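Local structure of bifunctional pinoresinol-lariciresinol reductase 1 (Thuja plicata, 1QYD) at residues 19-24 against 50-55; 156-161 against 279-284; 192-197 against 274-279. The protein catalyses the NADPH-dependent, enantioselective reduction of pinoresinol to lariciresinol and of lariciresinol to secoisolariciresinol in lignan biosynthesis. One frame throughout, in Å; residues are numbered along the deposited sequence.

Interaction 1: residues 19-24 against 50-55; sequences RIVNAS and LYFKQL
Val21 and Phe52 join two neighbouring helices of the Rossmann fold: Val21 lies on helix 17-26, which follows the glycine-rich loop, and Phe52 on helix 43-53, near its C-terminal end. The valine meets the phenyl ring with one branch above all. CG1 of Val21 sits over a face of the Phe52 ring, 3.5 Å from the ring centroid and 20° off the normal, a CH-pi contact displaced somewhat toward the rim, where CE2 of Phe52 is 3.3 Å from CG1. That placement follows from the valine torsion, CG1 standing anti to the backbone N (chi1 -179°). CB of Val21 makes a secondary approach to the same ring, 3.7 Å from CE2 of Phe52. The two side chains cross at about a right angle. Beside this apolar pair, the amide of Asn22, partly exposed, reaches toward Leu55, with ND2 3.6 Å from CD1 of Leu55 and obliquely placed near the Tyr51 ring. Leu55 is brought there as the helix ends: its N bonds to O of Phe52 at 3.2 Å, just after Gln54 has left helical geometry. Val21 also touches Ile9 and Val33 of the parallel sheet and lies close to Gly12, in the probable NADP(+)-binding loop. Two successive beta-alpha-beta crossovers thus pack their helices together, as is typical of the dinucleotide-binding Rossmann fold.

Interaction 2: residues 156-161 against 279-284; sequences SSNMFA and GDLYNF
Leu281 presses its CD2 methyl against the side chain of Met159, which belongs to the short strand 159-160 at one margin of the small mixed sheet accompanying the Rossmann core. CE of Met159 comes to 3.4 Å from CD2 of Leu281, and CG of Met159 lies 3.8 Å from that methyl, so the thioether chain bends around it. The bend is at the last torsion (chi3 -80°), which swings the terminal methyl back to the leucine. Asn158 lies along the leucine, the two side chains sliding past each other in opposite directions. All three residues are buried; the Met159-Leu281 pair is apolar, and the amide end of Asn158 lies alongside the leucine. Further out, Leu281 also touches Met119 and Ile275, while Met159 packs on Trp194 and Phe276, and its backbone is hydrogen-bonded to Val195 of the neighbouring strand 191-195. The side chain of Met159 is about 7 Å from that of His271, a probable substrate-binding residue. The loop carrying Leu281 is fastened by Arg221, whose guanidinium bonds to the carbonyl oxygens of Leu281 and Phe284 and makes cation-pi contacts with the rings of Tyr282 and Phe284. Within the loop an i+4 to i backbone bond closes a turn, N of Asn283 to O of Gly279 at 3.2 Å. Across the same turn ND2 of Asn283 reaches OD2 of Asp280 at 3.5 Å, a weak and bent bond of 139°.

Interaction 3: residues 192-197 against 274-279; sequences GIWVDE and QIFFRG
One face of the Phe276 ring is taken by its chain neighbour Ile275, whose CG2 stands 3.5 Å above the ring plane and over its centre, while at the ring edge lies the six-membered ring of Trp194. There CZ2 of Trp194 is close to the phenyl plane, 3.5 Å from CE1 of Phe276, and the shortest approach is 3.4 Å, from CH2 of Trp194 to CZ of Phe276. The two planes are inclined at 37° and the centroids lie 5.5 Å apart, an oblique meeting that is neither a stack nor a T-shape. The side chains come from opposite directions, Trp194 from strand 191-195 and Phe276 from the turn where helix 272-275 has just ended. In both, CG lies anti to the carbonyl carbon (chi1 -52° in Trp194), and each ring reaches its partner with its far rim. Gly192 lies near the same spot, where a side chain would point at the Phe276 ring. The indole is held from its other end by NE1, which bonds to O of Leu227 in the adjacent antiparallel strand, and it also touches Met159, Phe164 and Met305. Replacing Trp194 by an alanine would probably leave the rim of Phe276 without its aromatic neighbour and the carbonyl of Leu227 without its indole donor. The Phe276 side chain lies about 8 Å from that of His271, which probably binds substrate. The buried pair joins strand 191-195 to the end of helix 272-275, in what is probably the substrate-binding side of this NmrA-type reductase, beside its Rossmann core.

In the fold
From the N terminus, interaction 1 comes first and closes a short loop of 25 residues, tying two helices of the nucleotide-binding half together before the chain moves on. Interaction 2 opens later, at 156-161, and does not close until 279-284, a span of 117 intervening residues. Interaction 3, from 192-197 to 274-279, sits within that span and finishes at Gly279, the residue on which the second segment of interaction 2 begins. Their centres lie about 4 Å apart, since strands 159-160 and 191-195 are neighbours in one sheet and both receive the region after helix 272-275. Interaction 1 lies across the chain's centre, about 28 Å from interaction 3 between centres, yet Arg19 packs against Glu197.

Interaction 1: residues 19-24 against 50-55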
# COMPACT_ATOMS: atom_id res chain seq x y z
N ARG A 19 7.68 7.12 23.82
CA ARG A 19 8.98 7.61 24.23
C ARG A 19 9.14 9.09 24.04
O ARG A 19 9.72 9.77 24.88
CB ARG A 19 10.05 6.93 23.46
CG ARG A 19 10.36 5.62 24.14
CD ARG A 19 9.44 4.45 23.89
NE ARG A 19 9.98 3.40 24.70
CZ ARG A 19 9.68 2.11 24.57
NH1 ARG A 19 10.28 1.25 25.39
NH2 ARG A 19 8.80 1.65 23.68
N ILE A 20 8.62 9.53 22.88
CA ILE A 20 8.49 10.93 22.48
C ILE A 20 7.53 11.56 23.49
O ILE A 20 7.95 12.47 24.19
CB ILE A 20 7.93 10.99 21.04
CG1 ILE A 20 8.90 10.35 20.08
CG2 ILE A 20 7.76 12.43 20.61
CD1 ILE A 20 8.25 9.99 18.75
N VAL A 21 6.29 11.06 23.65
CA VAL A 21 5.32 11.52 24.66
C VAL A 21 5.89 11.68 26.07
O VAL A 21 5.79 12.78 26.59
CB VAL A 21 4.08 10.57 24.74
CG1 VAL A 21 3.09 11.10 25.76
CG2 VAL A 21 3.31 10.54 23.45
N ASN A 22 6.49 10.69 26.74
CA ASN A 22 6.97 10.97 28.08
C ASN A 22 8.16 11.93 28.07
O ASN A 22 8.41 12.61 29.05
CB ASN A 22 7.38 9.70 28.83
CG ASN A 22 7.12 9.88 30.35
OD1 ASN A 22 7.65 10.76 31.04
ND2 ASN A 22 6.25 9.03 30.91
N ALA A 23 8.87 12.05 26.95
CA ALA A 23 9.96 13.01 26.85
C ALA A 23 9.44 14.44 26.95
O ALA A 23 9.96 15.23 27.73
CB ALA A 23 10.69 12.85 25.52
N SER A 24 8.38 14.75 26.18
CA SER A 24 7.67 16.01 26.20
C SER A 24 7.33 16.47 27.61
O SER A 24 7.79 17.50 28.12
CB SER A 24 6.40 15.86 25.45
OG SER A 24 6.47 16.10 24.06
N LEU A 50 -4.88 7.30 29.40
CA LEU A 50 -5.15 7.67 30.79
C LEU A 50 -3.92 7.88 31.65
O LEU A 50 -3.83 8.79 32.49
CB LEU A 50 -6.03 6.60 31.39
CG LEU A 50 -7.54 6.76 31.43
CD1 LEU A 50 -8.14 7.51 30.22
CD2 LEU A 50 -8.04 5.35 31.57
N TYR A 51 -2.93 7.01 31.39
CA TYR A 51 -1.63 7.12 32.02
C TYR A 51 -0.97 8.40 31.57
O TYR A 51 -0.51 9.15 32.42
CB TYR A 51 -0.67 5.94 31.68
CG TYR A 51 0.64 6.18 32.40
CD1 TYR A 51 0.64 6.43 33.79
CD2 TYR A 51 1.82 6.31 31.66
CE1 TYR A 51 1.81 6.83 34.44
CE2 TYR A 51 3.00 6.70 32.30
CZ TYR A 51 2.99 6.97 33.68
OH TYR A 51 4.14 7.45 34.29
N PHE A 52 -0.92 8.67 30.26
CA PHE A 52 -0.39 9.91 29.73
C PHE A 52 -1.12 11.08 30.38
O PHE A 52 -0.48 11.98 30.90
CB PHE A 52 -0.60 9.95 28.23
CG PHE A 52 0.31 9.05 27.41
CD1 PHE A 52 -0.18 8.55 26.21
CD2 PHE A 52 1.62 8.79 27.80
CE1 PHE A 52 0.65 7.81 25.38
CE2 PHE A 52 2.47 8.04 26.97
CZ PHE A 52 1.97 7.56 25.75
N LYS A 53 -2.46 11.00 30.49
CA LYS A 53 -3.30 12.04 31.05
C LYS A 53 -3.06 12.21 32.53
O LYS A 53 -3.10 13.35 32.97
CB LYS A 53 -4.72 11.64 30.73
CG LYS A 53 -5.91 12.58 30.89
CD LYS A 53 -6.95 11.72 31.59
CE LYS A 53 -8.33 12.23 31.42
NZ LYS A 53 -8.69 12.07 30.03
N GLN A 54 -2.81 11.21 33.39
CA GLN A 54 -2.53 11.51 34.81
C GLN A 54 -1.12 12.00 35.14
O GLN A 54 -0.70 12.10 36.30
CB GLN A 54 -2.84 10.29 35.65
CG GLN A 54 -2.11 8.97 35.41
CD GLN A 54 -2.59 7.91 36.41
OE1 GLN A 54 -3.74 7.42 36.38
NE2 GLN A 54 -1.73 7.55 37.37
N LEU A 55 -0.39 12.30 34.06
CA LEU A 55 0.91 12.94 34.07
C LEU A 55 0.81 14.41 33.69
O LEU A 55 1.71 15.20 33.99
CB LEU A 55 1.85 12.32 33.09
CG LEU A 55 2.46 11.03 33.51
CD1 LEU A 55 3.24 10.47 32.32
CD2 LEU A 55 3.32 11.26 34.76

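Interaction 2: residues 156-161 against 279-284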
# COMPACT_ATOMS: atom_id res chain seq x y z
N SER A 156 16.15 11.14 11.84
CA SER A 156 16.71 9.85 11.40
C SER A 156 17.54 9.39 12.58
O SER A 156 18.55 9.99 12.95
CB SER A 156 17.58 10.06 10.21
OG SER A 156 17.79 8.78 9.70
N SER A 157 17.06 8.34 13.22
CA SER A 157 17.55 7.94 14.53
C SER A 157 18.11 6.53 14.65
O SER A 157 18.60 6.11 15.69
CB SER A 157 16.38 8.17 15.46
OG SER A 157 15.31 7.29 15.13
N ASN A 158 17.99 5.78 13.56
CA ASN A 158 18.54 4.45 13.33
C ASN A 158 17.91 3.23 14.02
O ASN A 158 16.70 3.04 13.92
CB ASN A 158 20.07 4.52 13.61
CG ASN A 158 20.79 5.51 12.68
OD1 ASN A 158 21.49 6.44 13.12
ND2 ASN A 158 20.61 5.33 11.37
N MET A 159 18.68 2.34 14.67
CA MET A 159 18.11 1.13 15.21
C MET A 159 17.78 1.31 16.65
O MET A 159 18.61 1.81 17.41
CB MET A 159 19.08 -0.06 15.10
CG MET A 159 19.29 -0.56 13.68
SD MET A 159 20.36 -2.02 13.59
CE MET A 159 21.87 -1.15 13.73
N PHE A 160 16.54 0.92 17.01
CA PHE A 160 16.17 0.99 18.41
C PHE A 160 16.80 -0.27 18.98
O PHE A 160 16.71 -1.35 18.40
CB PHE A 160 14.64 0.94 18.63
CG PHE A 160 13.76 1.95 17.89
CD1 PHE A 160 14.13 3.29 17.76
CD2 PHE A 160 12.58 1.50 17.30
CE1 PHE A 160 13.31 4.15 17.02
CE2 PHE A 160 11.77 2.36 16.56
CZ PHE A 160 12.13 3.69 16.42
N ALA A 161 17.50 -0.14 20.09
CA ALA A 161 18.20 -1.26 20.70
C ALA A 161 17.28 -2.41 21.13
O ALA A 161 17.61 -3.57 20.97
CB ALA A 161 18.94 -0.68 21.85
N GLY A 279 25.19 -1.38 4.31
CA GLY A 279 25.55 -0.47 5.38
C GLY A 279 24.96 0.92 5.42
O GLY A 279 25.65 1.81 5.89
N ASP A 280 23.70 1.12 5.01
CA ASP A 280 23.04 2.43 5.06
C ASP A 280 22.82 3.12 6.42
O ASP A 280 21.96 4.00 6.54
CB ASP A 280 21.68 2.33 4.37
CG ASP A 280 21.78 1.95 2.91
OD1 ASP A 280 20.92 1.19 2.44
OD2 ASP A 280 22.70 2.43 2.25
N LEU A 281 23.56 2.80 7.49
CA LEU A 281 23.38 3.53 8.72
C LEU A 281 24.48 4.56 8.99
O LEU A 281 24.24 5.66 9.51
CB LEU A 281 23.27 2.52 9.87
CG LEU A 281 21.81 2.14 10.20
CD1 LEU A 281 21.27 1.18 9.20
CD2 LEU A 281 21.71 1.43 11.50
N TYR A 282 25.68 4.17 8.59
CA TYR A 282 26.89 4.94 8.76
C TYR A 282 27.70 5.09 7.47
O TYR A 282 28.67 5.84 7.47
CB TYR A 282 27.80 4.30 9.80
CG TYR A 282 28.58 5.37 10.53
CD1 TYR A 282 27.96 6.05 11.58
CD2 TYR A 282 29.87 5.76 10.15
CE1 TYR A 282 28.60 7.10 12.22
CE2 TYR A 282 30.52 6.82 10.79
CZ TYR A 282 29.88 7.50 11.83
OH TYR A 282 30.47 8.58 12.45
N ASN A 283 27.36 4.46 6.33
CA ASN A 283 28.12 4.58 5.09
C ASN A 283 28.01 5.93 4.36
O ASN A 283 28.08 5.99 3.12
CB ASN A 283 27.69 3.45 4.13
CG ASN A 283 26.35 3.56 3.39
OD1 ASN A 283 25.45 4.32 3.75
ND2 ASN A 283 26.13 2.80 2.31
N PHE A 284 27.83 7.05 5.08
CA PHE A 284 27.74 8.35 4.42
C PHE A 284 28.00 9.51 5.36
O PHE A 284 27.95 9.48 6.59
CB PHE A 284 26.34 8.55 3.76
CG PHE A 284 25.21 8.43 4.76
CD1 PHE A 284 24.60 7.20 4.95
CD2 PHE A 284 24.85 9.53 5.54
CE1 PHE A 284 23.64 7.06 5.94
CE2 PHE A 284 23.89 9.39 6.52
CZ PHE A 284 23.27 8.16 6.73

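Interaction 3: residues 192-197 against 274-279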
# COMPACT_ATOMS: atom_id res chain seq x y z
N GLY A 192 26.83 -0.37 12.32
CA GLY A 192 25.44 -0.01 12.58
C GLY A 192 25.35 0.93 13.78
O GLY A 192 26.35 1.18 14.49
N ILE A 193 24.17 1.50 14.03
CA ILE A 193 24.03 2.43 15.14
C ILE A 193 22.84 1.91 15.90
O ILE A 193 21.87 1.45 15.32
CB ILE A 193 23.85 3.88 14.55
CG1 ILE A 193 25.12 4.24 13.81
CG2 ILE A 193 23.63 4.93 15.64
CD1 ILE A 193 25.04 5.56 13.11
N TRP A 194 22.89 1.93 17.21
CA TRP A 194 21.89 1.27 18.00
C TRP A 194 21.49 2.28 19.08
O TRP A 194 22.41 2.78 19.74
CB TRP A 194 22.55 0.00 18.57
CG TRP A 194 23.28 -0.96 17.61
CD1 TRP A 194 24.51 -0.65 17.08
CD2 TRP A 194 22.85 -2.18 17.18
NE1 TRP A 194 24.86 -1.63 16.30
CE2 TRP A 194 23.90 -2.56 16.34
CE3 TRP A 194 21.77 -3.04 17.35
CZ2 TRP A 194 23.90 -3.77 15.66
CZ3 TRP A 194 21.76 -4.27 16.67
CH2 TRP A 194 22.81 -4.64 15.83
N VAL A 195 20.18 2.65 19.27
CA VAL A 195 19.78 3.67 20.25
C VAL A 195 18.59 3.33 21.16
O VAL A 195 17.55 2.81 20.76
CB VAL A 195 19.45 5.03 19.52
CG1 VAL A 195 19.27 6.15 20.53
CG2 VAL A 195 20.63 5.50 18.67
N ASP A 196 18.75 3.61 22.45
CA ASP A 196 17.71 3.34 23.43
C ASP A 196 16.54 4.21 23.04
O ASP A 196 16.70 5.37 22.65
CB ASP A 196 18.20 3.69 24.83
CG ASP A 196 17.20 3.57 25.99
OD1 ASP A 196 16.27 2.76 25.93
OD2 ASP A 196 17.36 4.31 26.97
N GLU A 197 15.37 3.59 23.10
CA GLU A 197 14.13 4.25 22.74
C GLU A 197 13.85 5.54 23.52
O GLU A 197 13.23 6.48 23.00
CB GLU A 197 13.01 3.28 22.92
CG GLU A 197 13.17 2.07 22.02
CD GLU A 197 13.80 0.84 22.65
OE1 GLU A 197 14.57 0.91 23.60
OE2 GLU A 197 13.47 -0.24 22.17
N GLN A 274 19.85 -3.91 4.27
CA GLN A 274 20.41 -2.61 3.93
C GLN A 274 21.25 -2.15 5.12
O GLN A 274 22.25 -1.49 4.91
CB GLN A 274 19.33 -1.57 3.72
CG GLN A 274 18.10 -1.99 2.92
CD GLN A 274 18.20 -2.18 1.41
OE1 GLN A 274 19.05 -1.65 0.70
NE2 GLN A 274 17.25 -2.95 0.88
N ILE A 275 20.83 -2.44 6.36
CA ILE A 275 21.57 -2.23 7.62
C ILE A 275 22.94 -3.00 7.69
O ILE A 275 24.02 -2.41 7.87
CB ILE A 275 20.68 -2.67 8.84
CG1 ILE A 275 19.45 -1.85 8.96
CG2 ILE A 275 21.41 -2.44 10.15
CD1 ILE A 275 18.53 -2.41 10.07
N PHE A 276 22.92 -4.34 7.57
CA PHE A 276 24.12 -5.17 7.73
C PHE A 276 24.58 -5.85 6.43
O PHE A 276 24.70 -7.08 6.40
CB PHE A 276 23.87 -6.27 8.83
CG PHE A 276 23.22 -5.88 10.16
CD1 PHE A 276 23.96 -5.24 11.15
CD2 PHE A 276 21.87 -6.17 10.39
CE1 PHE A 276 23.35 -4.89 12.36
CE2 PHE A 276 21.25 -5.82 11.60
CZ PHE A 276 22.00 -5.18 12.59
N PHE A 277 24.83 -5.10 5.33
CA PHE A 277 25.38 -5.57 4.05
C PHE A 277 25.80 -4.45 3.11
O PHE A 277 26.89 -4.53 2.52
CB PHE A 277 24.42 -6.39 3.21
CG PHE A 277 24.37 -7.86 3.53
CD1 PHE A 277 23.15 -8.42 3.96
CD2 PHE A 277 25.52 -8.64 3.43
CE1 PHE A 277 23.09 -9.77 4.29
CE2 PHE A 277 25.45 -10.00 3.76
CZ PHE A 277 24.24 -10.56 4.19
N ARG A 278 24.88 -3.49 2.85
CA ARG A 278 25.13 -2.29 2.05
C ARG A 278 25.39 -1.13 3.01
O ARG A 278 25.77 -0.02 2.61
CB ARG A 278 23.92 -1.94 1.14
CG ARG A 278 23.94 -2.41 -0.33
CD ARG A 278 24.02 -3.95 -0.55
NE ARG A 278 22.95 -4.68 0.11
CZ ARG A 278 22.48 -5.91 -0.21
NH1 ARG A 278 22.97 -6.65 -1.21
NH2 ARG A 278 21.47 -6.39 0.52
N GLY A 279 25.19 -1.38 4.31
CA GLY A 279 25.55 -0.47 5.38
C GLY A 279 24.96 0.92 5.42
O GLY A 279 25.65 1.81 5.89